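Local atomic coordinates of naphthalene dioxygenase large subunit (Rhodococcus sp., PDB entry 2B1X), a protein that forms the large subunit of a Rieske-type non-heme iron oxygenase, carrying an iron-sulfur cluster in one domain and a single iron ion in another. Residues A[134-137]-A[138-141]; A[229-233]-A[234-238]; A[420-423]-A[424-427]. All coordinates share one frame; numbering follows the deposited sequence.

Contact 1: residues A[134-137]-A[138-141]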
ATOM      1  N   GLN A 134     -11.167  24.493  38.054  1.00 16.37           N
ATOM      2  CA  GLN A 134      -9.828  25.076  37.956  1.00 15.63           C
ATOM      3  C   GLN A 134      -9.323  25.187  36.510  1.00 15.88           C
ATOM      4  O   GLN A 134      -8.281  25.790  36.275  1.00 15.87           O
ATOM      5  CB  GLN A 134      -8.795  24.290  38.766  1.00 15.30           C
ATOM      6  CG  GLN A 134      -9.091  24.153  40.237  1.00 15.18           C
ATOM      7  CD  GLN A 134      -9.178  25.501  40.928  1.00 16.47           C
ATOM      8  OE1 GLN A 134      -8.179  26.213  41.010  1.00 16.61           O
ATOM      9  NE2 GLN A 134     -10.366  25.854  41.434  1.00 15.81           N
ATOM     10  N   LEU A 135     -10.042  24.604  35.568  1.00 15.76           N
ATOM     11  CA  LEU A 135      -9.650  24.689  34.165  1.00 16.29           C
ATOM     12  C   LEU A 135     -10.066  26.025  33.559  1.00 16.42           C
ATOM     13  O   LEU A 135     -11.250  26.367  33.520  1.00 16.26           O
ATOM     14  CB  LEU A 135     -10.212  23.524  33.367  1.00 16.29           C
ATOM     15  CG  LEU A 135      -9.763  23.391  31.921  1.00 17.35           C
ATOM     16  CD1 LEU A 135      -8.377  22.772  31.798  1.00 18.17           C
ATOM     17  CD2 LEU A 135     -10.791  22.579  31.163  1.00 19.21           C
ATOM     18  N   LYS A 136      -9.079  26.786  33.113  1.00 16.15           N
ATOM     19  CA  LYS A 136      -9.338  28.057  32.455  1.00 16.25           C
ATOM     20  C   LYS A 136      -9.669  27.818  30.990  1.00 15.79           C
ATOM     21  O   LYS A 136      -8.770  27.603  30.151  1.00 15.11           O
ATOM     22  CB  LYS A 136      -8.136  28.976  32.568  1.00 16.47           C
ATOM     23  CG  LYS A 136      -8.454  30.421  32.158  1.00 18.32           C
ATOM     24  CD  LYS A 136      -7.330  31.317  32.542  1.00 22.78           C
ATOM     25  CE  LYS A 136      -7.344  32.575  31.700  1.00 25.03           C
ATOM     26  NZ  LYS A 136      -8.384  33.513  32.190  1.00 28.10           N
ATOM     27  N   LYS A 137     -10.959  27.850  30.680  1.00 15.50           N
ATOM     28  CA  LYS A 137     -11.414  27.519  29.327  1.00 15.84           C
ATOM     29  C   LYS A 137     -10.755  28.333  28.224  1.00 15.76           C
ATOM     30  O   LYS A 137     -10.386  27.774  27.174  1.00 15.64           O
ATOM     31  CB  LYS A 137     -12.937  27.562  29.240  1.00 15.54           C
ATOM     32  CG  LYS A 137     -13.589  26.468  30.075  1.00 17.40           C
ATOM     33  CD  LYS A 137     -14.927  26.021  29.494  1.00 19.87           C
ATOM     34  CE  LYS A 137     -16.015  27.010  29.858  1.00 21.81           C
ATOM     35  NZ  LYS A 137     -16.272  26.979  31.341  1.00 25.29           N
ATOM     36  N   SER A 138     -10.577  29.636  28.460  1.00 15.52           N
ATOM     37  CA  SER A 138     -10.003  30.522  27.431  1.00 15.82           C
ATOM     38  C   SER A 138      -8.523  30.233  27.119  1.00 15.12           C
ATOM     39  O   SER A 138      -7.997  30.714  26.123  1.00 15.61           O
ATOM     40  CB  SER A 138     -10.225  32.026  27.737  1.00 15.54           C
ATOM     41  OG  SER A 138      -9.865  32.365  29.064  1.00 17.63           O
ATOM     42  N   ASP A 139      -7.851  29.480  27.982  1.00 14.45           N
ATOM     43  CA  ASP A 139      -6.511  28.971  27.663  1.00 14.43           C
ATOM     44  C   ASP A 139      -6.515  27.753  26.734  1.00 13.87           C
ATOM     45  O   ASP A 139      -5.477  27.365  26.207  1.00 13.63           O
ATOM     46  CB  ASP A 139      -5.733  28.632  28.923  1.00 14.29           C
ATOM     47  CG  ASP A 139      -5.205  29.870  29.623  1.00 16.10           C
ATOM     48  OD1 ASP A 139      -4.709  29.763  30.775  1.00 16.46           O
ATOM     49  OD2 ASP A 139      -5.245  30.990  29.095  1.00 16.62           O
ATOM     50  N   TRP A 140      -7.683  27.160  26.531  1.00 13.42           N
ATOM     51  CA  TRP A 140      -7.785  25.953  25.714  1.00 12.63           C
ATOM     52  C   TRP A 140      -8.793  26.041  24.575  1.00 12.70           C
ATOM     53  O   TRP A 140      -9.474  25.043  24.269  1.00 11.93           O
ATOM     54  CB  TRP A 140      -8.034  24.739  26.615  1.00 13.20           C
ATOM     55  CG  TRP A 140      -6.987  24.726  27.707  1.00 13.55           C
ATOM     56  CD1 TRP A 140      -7.111  25.241  28.953  1.00 14.40           C
ATOM     57  CD2 TRP A 140      -5.632  24.254  27.601  1.00 14.81           C
ATOM     58  NE1 TRP A 140      -5.930  25.113  29.640  1.00 13.25           N
ATOM     59  CE2 TRP A 140      -4.998  24.532  28.831  1.00 13.77           C
ATOM     60  CE3 TRP A 140      -4.878  23.663  26.573  1.00 15.30           C
ATOM     61  CZ2 TRP A 140      -3.672  24.184  29.089  1.00 15.05           C
ATOM     62  CZ3 TRP A 140      -3.552  23.307  26.835  1.00 16.70           C
ATOM     63  CH2 TRP A 140      -2.969  23.567  28.078  1.00 14.61           C
ATOM     64  N   ASN A 141      -8.835  27.206  23.918  1.00 11.60           N
ATOM     65  CA  ASN A 141      -9.597  27.396  22.682  1.00 12.44           C
ATOM     66  C   ASN A 141      -8.916  26.616  21.562  1.00 11.95           C
ATOM     67  O   ASN A 141      -7.741  26.265  21.681  1.00 11.44           O
ATOM     68  CB  ASN A 141      -9.680  28.891  22.310  1.00 12.25           C
ATOM     69  CG  ASN A 141     -10.451  29.714  23.365  1.00 15.64           C
ATOM     70  OD1 ASN A 141     -11.173  29.149  24.201  1.00 14.58           O
ATOM     71  ND2 ASN A 141     -10.302  31.053  23.317  1.00 17.20           N
TER
HETATM   72  O   HOH W   1      -6.177  25.638  32.815  1.00 24.20           O
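Asp139 N and Trp140 N each turn back to a carbonyl three residues earlier. Asp139 N donates to Lys136 O at 3.0 Å, and Trp140 N donates to Lys137 O at 2.8 Å. The edge of the indole comes close to the first of these acceptors, with Trp140 CD1 3.1 Å from Lys136 O.

One water joins the two sides. It lies in the plane of the indole, accepts from Trp140 NE1 at 3.2 Å, and also accepts from Lys136 N.

Apolar contact is small. Leu135 CD1 meets Trp140 CD1 at 4.0 Å, the two side chains crossing at about a right angle. Leu135 CG is anti to its own N (chi1 -173°), which brings the CD1 branch to the indole.

The Lys136 chain passes at a slant across the carboxylate, with its CD 3.5 Å from Asp139 OD1. The charged ends stay apart, Lys136 NZ lying 5.1 Å from Asp139 OD2. Asn141 OD1 accepts from Leu121 N, on strand 121-123. Leu135 and Trp140 also pack on Gln396 and Asn394 of the second subunit. This is a single 3-10 turn in the loop between strands 121-123 and 147-151 of the Rieske domain.

Contact 2: residues A[229-233]-A[234-238]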
ATOM      1  N   LEU A 229     -10.068  21.642 -30.495  1.00 21.31           N
ATOM      2  CA  LEU A 229     -10.319  22.247 -29.186  1.00 21.79           C
ATOM      3  C   LEU A 229      -9.153  23.093 -28.664  1.00 22.04           C
ATOM      4  O   LEU A 229      -9.379  24.082 -27.957  1.00 22.90           O
ATOM      5  CB  LEU A 229     -10.712  21.180 -28.152  1.00 22.61           C
ATOM      6  CG  LEU A 229     -12.167  20.719 -28.215  1.00 23.69           C
ATOM      7  CD1 LEU A 229     -12.247  19.328 -28.801  1.00 24.01           C
ATOM      8  CD2 LEU A 229     -12.746  20.748 -26.818  1.00 26.59           C
ATOM      9  N   ALA A 230      -7.921  22.719 -29.000  1.00 21.75           N
ATOM     10  CA  ALA A 230      -6.752  23.536 -28.652  1.00 21.51           C
ATOM     11  C   ALA A 230      -6.399  24.418 -29.843  1.00 22.37           C
ATOM     12  O   ALA A 230      -6.748  24.071 -30.974  1.00 21.84           O
ATOM     13  CB  ALA A 230      -5.577  22.656 -28.268  1.00 21.20           C
ATOM     14  N   PRO A 231      -5.707  25.543 -29.615  1.00 22.81           N
ATOM     15  CA  PRO A 231      -5.295  26.421 -30.728  1.00 22.58           C
ATOM     16  C   PRO A 231      -4.428  25.668 -31.765  1.00 22.84           C
ATOM     17  O   PRO A 231      -3.419  25.044 -31.375  1.00 22.36           O
ATOM     18  CB  PRO A 231      -4.444  27.506 -30.050  1.00 22.44           C
ATOM     19  CG  PRO A 231      -4.730  27.407 -28.532  1.00 23.14           C
ATOM     20  CD  PRO A 231      -5.250  26.036 -28.294  1.00 22.52           C
ATOM     21  N   PRO A 232      -4.813  25.725 -33.047  1.00 22.49           N
ATOM     22  CA  PRO A 232      -4.080  25.022 -34.107  1.00 22.48           C
ATOM     23  C   PRO A 232      -2.781  25.712 -34.541  1.00 22.61           C
ATOM     24  O   PRO A 232      -1.906  25.058 -35.090  1.00 22.67           O
ATOM     25  CB  PRO A 232      -5.091  24.979 -35.263  1.00 22.11           C
ATOM     26  CG  PRO A 232      -5.936  26.151 -35.087  1.00 22.02           C
ATOM     27  CD  PRO A 232      -5.990  26.437 -33.575  1.00 22.48           C
ATOM     28  N   ASP A 233      -2.669  27.011 -34.303  1.00 22.74           N
ATOM     29  CA  ASP A 233      -1.475  27.754 -34.698  1.00 22.91           C
ATOM     30  C   ASP A 233      -0.302  27.410 -33.785  1.00 22.20           C
ATOM     31  O   ASP A 233      -0.364  27.729 -32.618  1.00 21.90           O
ATOM     32  CB  ASP A 233      -1.749  29.248 -34.597  1.00 22.54           C
ATOM     33  CG  ASP A 233      -0.655  30.095 -35.231  1.00 25.10           C
ATOM     34  OD1 ASP A 233       0.420  29.557 -35.605  1.00 25.80           O
ATOM     35  OD2 ASP A 233      -0.774  31.329 -35.364  1.00 27.39           O
ATOM     36  N   PRO A 234       0.776  26.823 -34.323  1.00 22.40           N
ATOM     37  CA  PRO A 234       2.001  26.553 -33.532  1.00 21.85           C
ATOM     38  C   PRO A 234       2.674  27.809 -32.921  1.00 21.30           C
ATOM     39  O   PRO A 234       3.533  27.686 -32.040  1.00 21.46           O
ATOM     40  CB  PRO A 234       2.974  25.943 -34.549  1.00 21.96           C
ATOM     41  CG  PRO A 234       2.216  25.704 -35.800  1.00 22.32           C
ATOM     42  CD  PRO A 234       0.905  26.411 -35.737  1.00 22.41           C
ATOM     43  N   GLN A 235       2.305  28.976 -33.420  1.00 19.71           N
ATOM     44  CA  GLN A 235       2.798  30.261 -32.964  1.00 18.78           C
ATOM     45  C   GLN A 235       1.809  30.950 -32.045  1.00 17.99           C
ATOM     46  O   GLN A 235       1.997  32.124 -31.722  1.00 17.71           O
ATOM     47  CB  GLN A 235       3.032  31.187 -34.163  1.00 18.83           C
ATOM     48  CG  GLN A 235       4.109  30.737 -35.130  1.00 19.96           C
ATOM     49  CD  GLN A 235       4.490  31.851 -36.084  1.00 22.88           C
ATOM     50  OE1 GLN A 235       3.605  32.546 -36.620  1.00 24.40           O
ATOM     51  NE2 GLN A 235       5.787  32.044 -36.286  1.00 22.43           N
ATOM     52  N   PHE A 236       0.749  30.247 -31.628  1.00 17.03           N
ATOM     53  CA  PHE A 236      -0.313  30.886 -30.842  1.00 16.57           C
ATOM     54  C   PHE A 236       0.162  31.688 -29.614  1.00 16.17           C
ATOM     55  O   PHE A 236      -0.420  32.717 -29.280  1.00 15.90           O
ATOM     56  CB  PHE A 236      -1.405  29.872 -30.452  1.00 16.53           C
ATOM     57  CG  PHE A 236      -1.102  29.110 -29.185  1.00 17.79           C
ATOM     58  CD1 PHE A 236      -1.765  29.419 -27.984  1.00 17.96           C
ATOM     59  CD2 PHE A 236      -0.171  28.076 -29.193  1.00 18.39           C
ATOM     60  CE1 PHE A 236      -1.491  28.703 -26.810  1.00 17.87           C
ATOM     61  CE2 PHE A 236       0.117  27.373 -28.031  1.00 18.74           C
ATOM     62  CZ  PHE A 236      -0.556  27.684 -26.835  1.00 18.99           C
ATOM     63  N   ALA A 237       1.217  31.224 -28.956  1.00 16.43           N
ATOM     64  CA  ALA A 237       1.677  31.861 -27.718  1.00 16.28           C
ATOM     65  C   ALA A 237       2.562  33.078 -27.947  1.00 16.57           C
ATOM     66  O   ALA A 237       2.832  33.838 -27.009  1.00 16.67           O
ATOM     67  CB  ALA A 237       2.320  30.863 -26.794  1.00 16.42           C
ATOM     68  N   LEU A 238       2.931  33.327 -29.209  1.00 16.33           N
ATOM     69  CA  LEU A 238       3.610  34.559 -29.562  1.00 16.44           C
ATOM     70  C   LEU A 238       2.708  35.783 -29.366  1.00 16.64           C
ATOM     71  O   LEU A 238       3.205  36.912 -29.192  1.00 16.64           O
ATOM     72  CB  LEU A 238       4.137  34.510 -31.012  1.00 16.57           C
ATOM     73  CG  LEU A 238       5.216  33.475 -31.360  1.00 18.07           C
ATOM     74  CD1 LEU A 238       5.732  33.724 -32.786  1.00 19.69           C
ATOM     75  CD2 LEU A 238       6.382  33.442 -30.328  1.00 18.59           C
TER
HETATM   76  O   HOH W   2       0.959  33.067 -36.502  1.00 28.09           O
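Asp233 and Phe236 close a type I beta turn, with Pro234 and Gln235 at its corners. Phe236 N donates to Asp233 O at 2.9 Å. The Asp233 side chain adds a second bond inside the turn. Its OD1 accepts from Gln235 N at 2.9 Å, an Asx turn, with a fairly straight N-H (162°). The donor meets OD1 from above the carboxylate plane, 64° out of it. Asp233 CG stands opposite the backbone N (chi1 -169°) and beside the carbonyl carbon, which swings the carboxylate forward over the turn.

The apolar part is a CH-pi contact. Pro231 CG lies over one face of the Phe236 ring, 4.1 Å from its centroid. Its closest ring atom is Phe236 CD1, at 3.6 Å. Ile254, Thr217 and Tyr419 also pack against this ring. The turn lies in the loop between helix 222-227 and strand 240-244 of the catalytic domain.

Water completes the polar side. Gln235 sends its NE2 to Asp129 of the third subunit, so the turn also meets the subunit interface. The other end of the amide faces back: one water donates to both Asp233 OD2 and Gln235 OE1, at 2.7 Å from each.

Contact 3: residues A[420-423]-A[424-427]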
ATOM      1  N   ALA A 420       8.265  31.369 -23.081  1.00 13.47           N
ATOM      2  CA  ALA A 420       9.439  31.722 -22.289  1.00 13.66           C
ATOM      3  C   ALA A 420       9.420  30.840 -21.056  1.00 13.12           C
ATOM      4  O   ALA A 420       8.417  30.170 -20.797  1.00 13.13           O
ATOM      5  CB  ALA A 420       9.437  33.196 -21.903  1.00 12.43           C
ATOM      6  N   GLU A 421      10.536  30.813 -20.333  1.00 12.75           N
ATOM      7  CA  GLU A 421      10.641  30.053 -19.089  1.00 11.80           C
ATOM      8  C   GLU A 421      11.133  30.939 -17.941  1.00 12.41           C
ATOM      9  O   GLU A 421      11.610  30.439 -16.885  1.00 12.60           O
ATOM     10  CB  GLU A 421      11.496  28.788 -19.277  1.00 12.45           C
ATOM     11  CG  GLU A 421      10.761  27.702 -20.058  1.00 11.51           C
ATOM     12  CD  GLU A 421      11.638  26.573 -20.589  1.00 12.45           C
ATOM     13  OE1 GLU A 421      12.835  26.808 -20.864  1.00 14.25           O
ATOM     14  OE2 GLU A 421      11.099  25.438 -20.754  1.00 12.96           O
ATOM     15  N   ALA A 422      10.994  32.254 -18.128  1.00 11.28           N
ATOM     16  CA  ALA A 422      11.333  33.235 -17.082  1.00 11.84           C
ATOM     17  C   ALA A 422      10.455  33.085 -15.824  1.00 11.47           C
ATOM     18  O   ALA A 422      10.953  33.175 -14.679  1.00 12.53           O
ATOM     19  CB  ALA A 422      11.275  34.670 -17.624  1.00 10.43           C
ATOM     20  N   ASN A 423       9.167  32.824 -16.023  1.00 11.59           N
ATOM     21  CA  ASN A 423       8.259  32.569 -14.893  1.00 11.41           C
ATOM     22  C   ASN A 423       8.625  31.338 -14.072  1.00 11.26           C
ATOM     23  O   ASN A 423       8.660  31.418 -12.836  1.00 11.85           O
ATOM     24  CB  ASN A 423       6.809  32.482 -15.348  1.00 10.87           C
ATOM     25  CG  ASN A 423       6.287  33.799 -15.838  1.00 11.66           C
ATOM     26  OD1 ASN A 423       7.015  34.830 -15.816  1.00 11.99           O
ATOM     27  ND2 ASN A 423       5.000  33.806 -16.294  1.00  9.33           N
ATOM     28  N   GLN A 424       8.906  30.224 -14.736  1.00 10.05           N
ATOM     29  CA  GLN A 424       9.329  28.991 -14.031  1.00 11.01           C
ATOM     30  C   GLN A 424      10.635  29.207 -13.251  1.00 11.17           C
ATOM     31  O   GLN A 424      10.800  28.705 -12.136  1.00 10.64           O
ATOM     32  CB  GLN A 424       9.496  27.817 -15.007  1.00 10.82           C
ATOM     33  CG  GLN A 424       8.208  27.400 -15.780  1.00 11.45           C
ATOM     34  CD  GLN A 424       7.947  28.154 -17.103  1.00 12.93           C
ATOM     35  OE1 GLN A 424       8.107  29.370 -17.186  1.00 12.18           O
ATOM     36  NE2 GLN A 424       7.519  27.415 -18.125  1.00 12.24           N
ATOM     37  N   ARG A 425      11.542  29.998 -13.841  1.00 11.06           N
ATOM     38  CA  ARG A 425      12.819  30.300 -13.208  1.00 11.41           C
ATOM     39  C   ARG A 425      12.657  31.133 -11.940  1.00 10.63           C
ATOM     40  O   ARG A 425      13.336  30.888 -10.952  1.00 10.66           O
ATOM     41  CB  ARG A 425      13.713  31.054 -14.192  1.00 10.92           C
ATOM     42  CG  ARG A 425      14.422  30.096 -15.206  1.00 15.25           C
ATOM     43  CD  ARG A 425      15.699  30.704 -15.761  1.00 18.13           C
ATOM     44  NE  ARG A 425      15.262  31.702 -16.660  1.00 20.06           N
ATOM     45  CZ  ARG A 425      15.570  32.984 -16.661  1.00 21.52           C
ATOM     46  NH1 ARG A 425      16.437  33.543 -15.814  1.00 22.11           N
ATOM     47  NH2 ARG A 425      14.990  33.712 -17.584  1.00 20.49           N
ATOM     48  N   ASN A 426      11.802  32.155 -12.021  1.00 10.21           N
ATOM     49  CA  ASN A 426      11.422  32.993 -10.883  1.00 10.51           C
ATOM     50  C   ASN A 426      10.742  32.189  -9.772  1.00 10.49           C
ATOM     51  O   ASN A 426      10.949  32.436  -8.598  1.00 11.84           O
ATOM     52  CB  ASN A 426      10.480  34.100 -11.384  1.00  9.92           C
ATOM     53  CG  ASN A 426      10.022  35.050 -10.288  1.00 10.78           C
ATOM     54  OD1 ASN A 426      10.825  35.732  -9.667  1.00  9.65           O
ATOM     55  ND2 ASN A 426       8.714  35.116 -10.068  1.00 12.46           N
ATOM     56  N   PHE A 427       9.913  31.229 -10.150  1.00 11.09           N
ATOM     57  CA  PHE A 427       9.206  30.418  -9.171  1.00 11.01           C
ATOM     58  C   PHE A 427      10.248  29.579  -8.410  1.00 11.52           C
ATOM     59  O   PHE A 427      10.248  29.531  -7.183  1.00 12.00           O
ATOM     60  CB  PHE A 427       8.178  29.542  -9.907  1.00 11.32           C
ATOM     61  CG  PHE A 427       7.481  28.534  -9.030  1.00 12.00           C
ATOM     62  CD1 PHE A 427       6.212  28.794  -8.547  1.00 12.81           C
ATOM     63  CD2 PHE A 427       8.081  27.302  -8.748  1.00 10.68           C
ATOM     64  CE1 PHE A 427       5.535  27.861  -7.757  1.00 12.05           C
ATOM     65  CE2 PHE A 427       7.413  26.363  -7.937  1.00 14.42           C
ATOM     66  CZ  PHE A 427       6.117  26.653  -7.472  1.00 11.60           C
TER
HETATM   67  O   HOH W   3       7.354  27.654 -21.112  1.00 24.09           O
HETATM   68  O   HOH W   4       6.961  33.122 -11.615  1.00 17.58           O
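Asn423 O is held by two donors. Phe427 N reaches it at 3.0 Å, and a water donates to it at 2.7 Å. The same water accepts from Asn426 ND2, which also bonds to Thr245 O. Asn426 CG is anti to the backbone N (chi1 -179°), which carries the amide to the water.

The other backbone bonds run in step. Arg425 N donates to Glu421 O at 3.1 Å, and Asn426 N to Ala422 O at 3.0 Å. They make the first turn of helix 422-436, with Glu421 at the N-cap position.

Gln424 folds back over that end. Bent at chi2 (88°), it sets OE1 3.2 Å from Glu421 CA. This buried OE1 has no hydrogen-bond partner in the model. Gln424 NE2 donates to a second water, which lies 2.7 Å from Ala420 O. The amide stands nearly perpendicular to the Glu421 carboxylate, with planes 89° apart.

Glu421 OE1 accepts from Met397 N, while OE2 forms a salt bridge with Arg91 and a hydrogen bond with His90, both of the third subunit and both from the pocket of its iron-sulfur cluster. Arg425 runs back along the turn, its NH2 3.8 Å from Ala422 CB, and makes a cation-pi contact with Trp21.

In the fold
Contact 1 belongs to the Rieske domain, contacts 2 and 3 to the catalytic domain. Contact 1 lies on the opposite side of the chain's centre from both, its centre about 61 Å from that of contact 2 and about 49 Å from that of contact 3. The metal centres mark the same division. The side chain of Leu135 is about 9 Å from the iron-sulfur cluster. The side chains of Phe236 in contact 2 and Gln424 in contact 3 are about 9 and 11 Å from the iron ion held by His216, His221 and Asp372. Contacts 2 and 3 approach to about 7 Å between nearest atoms. Both also reach the third subunit, contact 3 at its cluster-binding residues.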